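PDB 5C1F: septation protein imp2 from Schizosaccharomyces pombe, which binds phospholipids through its F-BAR domain, anchors cytoskeletal proteins to the membrane, is required for normal septation and takes part in disassembly of the medial ring. Local coordinates for residues 120-125 with 198-203. Numbering follows the deposited sequence.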
loop_
_atom_site.group_PDB
_atom_site.type_symbol
_atom_site.label_atom_id
_atom_site.label_comp_id
_atom_site.label_asym_id
_atom_site.label_seq_id
_atom_site.Cartn_x
_atom_site.Cartn_y
_atom_site.Cartn_z
ATOM N N SER A 120 -36.037 -16.100 22.751
ATOM C CA SER A 120 -36.547 -17.140 23.639
ATOM C C SER A 120 -37.532 -16.576 24.657
ATOM O O SER A 120 -38.662 -17.051 24.771
ATOM C CB SER A 120 -35.395 -17.838 24.366
ATOM O OG SER A 120 -34.748 -16.952 25.265
ATOM N N GLY A 121 -37.100 -15.547 25.379
ATOM C CA GLY A 121 -37.891 -14.977 26.454
ATOM C C GLY A 121 -39.079 -14.133 26.028
ATOM O O GLY A 121 -39.722 -13.506 26.868
ATOM N N ILE A 122 -39.379 -14.107 24.734
ATOM C CA ILE A 122 -40.527 -13.343 24.268
ATOM C C ILE A 122 -41.458 -14.189 23.400
ATOM O O ILE A 122 -42.664 -13.948 23.374
ATOM C CB ILE A 122 -40.091 -12.075 23.487
ATOM C CG1 ILE A 122 -41.276 -11.120 23.308
ATOM C CG2 ILE A 122 -39.466 -12.435 22.145
ATOM C CD1 ILE A 122 -41.896 -10.667 24.615
ATOM N N GLU A 123 -40.914 -15.190 22.709
ATOM C CA GLU A 123 -41.741 -16.033 21.850
ATOM C C GLU A 123 -42.630 -16.953 22.687
ATOM O O GLU A 123 -43.723 -17.320 22.259
ATOM C CB GLU A 123 -40.881 -16.854 20.883
ATOM C CG GLU A 123 -40.127 -18.013 21.514
ATOM C CD GLU A 123 -39.417 -18.873 20.485
ATOM O OE1 GLU A 123 -39.539 -18.583 19.275
ATOM O OE2 GLU A 123 -38.736 -19.839 20.888
ATOM N N LYS A 124 -42.166 -17.315 23.879
ATOM C CA LYS A 124 -42.965 -18.125 24.791
ATOM C C LYS A 124 -44.185 -17.332 25.243
ATOM O O LYS A 124 -45.306 -17.847 25.258
ATOM C CB LYS A 124 -42.145 -18.569 26.005
ATOM C CG LYS A 124 -40.829 -19.255 25.672
ATOM C CD LYS A 124 -40.207 -19.868 26.921
ATOM C CE LYS A 124 -38.793 -20.367 26.662
ATOM N NZ LYS A 124 -37.829 -19.245 26.465
ATOM N N VAL A 125 -43.953 -16.075 25.608
ATOM C CA VAL A 125 -45.025 -15.187 26.037
ATOM C C VAL A 125 -46.013 -14.958 24.900
ATOM O O VAL A 125 -47.228 -14.985 25.101
ATOM C CB VAL A 125 -44.472 -13.834 26.520
ATOM C CG1 VAL A 125 -45.605 -12.889 26.888
ATOM C CG2 VAL A 125 -43.536 -14.039 27.702
ATOM N N ALA A 198 -51.986 -8.777 29.648
ATOM C CA ALA A 198 -51.330 -7.931 30.636
ATOM C C ALA A 198 -49.856 -8.292 30.735
ATOM O O ALA A 198 -48.994 -7.414 30.781
ATOM C CB ALA A 198 -52.004 -8.065 31.992
ATOM N N ARG A 199 -49.572 -9.589 30.760
ATOM C CA ARG A 199 -48.198 -10.065 30.816
ATOM C C ARG A 199 -47.466 -9.746 29.518
ATOM O O ARG A 199 -46.280 -9.415 29.528
ATOM C CB ARG A 199 -48.153 -11.568 31.096
ATOM C CG ARG A 199 -48.608 -11.948 32.497
ATOM C CD ARG A 199 -48.235 -13.383 32.833
ATOM N NE ARG A 199 -48.795 -14.334 31.878
ATOM C CZ ARG A 199 -49.944 -14.979 32.051
ATOM N NH1 ARG A 199 -50.660 -14.782 33.150
ATOM N NH2 ARG A 199 -50.376 -15.826 31.126
ATOM N N TRP A 200 -48.187 -9.836 28.405
ATOM C CA TRP A 200 -47.616 -9.549 27.094
ATOM C C TRP A 200 -47.193 -8.089 26.957
ATOM O O TRP A 200 -46.110 -7.795 26.454
ATOM C CB TRP A 200 -48.612 -9.899 25.989
ATOM C CG TRP A 200 -48.248 -9.287 24.678
ATOM C CD1 TRP A 200 -48.876 -8.248 24.056
ATOM C CD2 TRP A 200 -47.151 -9.656 23.837
ATOM N NE1 TRP A 200 -48.244 -7.956 22.872
ATOM C CE2 TRP A 200 -47.181 -8.806 22.715
ATOM C CE3 TRP A 200 -46.150 -10.628 23.922
ATOM C CZ2 TRP A 200 -46.248 -8.899 21.684
ATOM C CZ3 TRP A 200 -45.225 -10.718 22.898
ATOM C CH2 TRP A 200 -45.281 -9.858 21.794
ATOM N N THR A 201 -48.060 -7.184 27.400
ATOM C CA THR A 201 -47.790 -5.752 27.341
ATOM C C THR A 201 -46.519 -5.391 28.104
ATOM O O THR A 201 -45.692 -4.616 27.619
ATOM C CB THR A 201 -48.975 -4.937 27.904
ATOM O OG1 THR A 201 -50.110 -5.080 27.039
ATOM C CG2 THR A 201 -48.618 -3.463 28.017
ATOM N N ASN A 202 -46.359 -5.968 29.290
ATOM C CA ASN A 202 -45.178 -5.710 30.108
ATOM C C ASN A 202 -43.909 -6.313 29.522
ATOM O O ASN A 202 -42.843 -5.702 29.568
ATOM C CB ASN A 202 -45.388 -6.244 31.526
ATOM C CG ASN A 202 -46.023 -5.220 32.444
ATOM O OD1 ASN A 202 -45.745 -4.025 32.343
ATOM N ND2 ASN A 202 -46.880 -5.684 33.347
ATOM N N GLU A 203 -44.030 -7.515 28.969
ATOM C CA GLU A 203 -42.873 -8.243 28.466
ATOM C C GLU A 203 -42.364 -7.645 27.160
ATOM O O GLU A 203 -41.157 -7.539 26.947
ATOM C CB GLU A 203 -43.217 -9.719 28.274
ATOM C CG GLU A 203 -42.113 -10.663 28.709
ATOM C CD GLU A 203 -41.748 -10.490 30.171
ATOM O OE1 GLU A 203 -42.665 -10.487 31.020
ATOM O OE2 GLU A 203 -40.542 -10.345 30.469
#
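I122 and V125, one turn apart on helix 69-155, meet W200 and E203 on helix 162-252, and the contact is made mainly by apolar side-chain atoms, with no polar bond between the two segments. The two helix segments run antiparallel at 157° with their axes 10.3 Å apart, V125 level with W200 and I122 with E203. I122 can be followed outward from its backbone. Its CB makes no close approach, and CG2 sits between the backbone N and the carbonyl carbon; the other branch, CG1, is swung opposite the backbone N (chi1 -166°), and this turns it to the neighbouring helix. CG1 reaches CZ3 of W200 at 4.0 Å. Beyond it, CD1 touches both partners, 3.7 Å from W200 CZ3 and 4.0 Å from CB of E203, and also lies beside the E203 carbonyl oxygen, which is hydrogen-bonded to T207 OG1 further along its own helix. V125 divides its methyls between the same two residues: CG1 comes to the edge of the indole, in its plane and 3.8 Å from CE3, while CG2 rests 3.8 Å from CG of E203. E203 thus packs through its methylene groups, its chain bent at chi2 (59°). G121 adds a looser touch, its carbonyl oxygen near the same CG. Around the indole, W204 lies nearly parallel, H126 is inclined, K129 makes a cation-pi contact and W13 packs from a loop; Y20 of helix 18-59 touches I122. Helix 69-155 is kinked here, with the N atoms of I122 and V125 unbonded to the preceding turn. Such lengthwise packing of long antiparallel helices is characteristic of the elongated helical bundle of the F-BAR domain, the membrane-binding module of imp2.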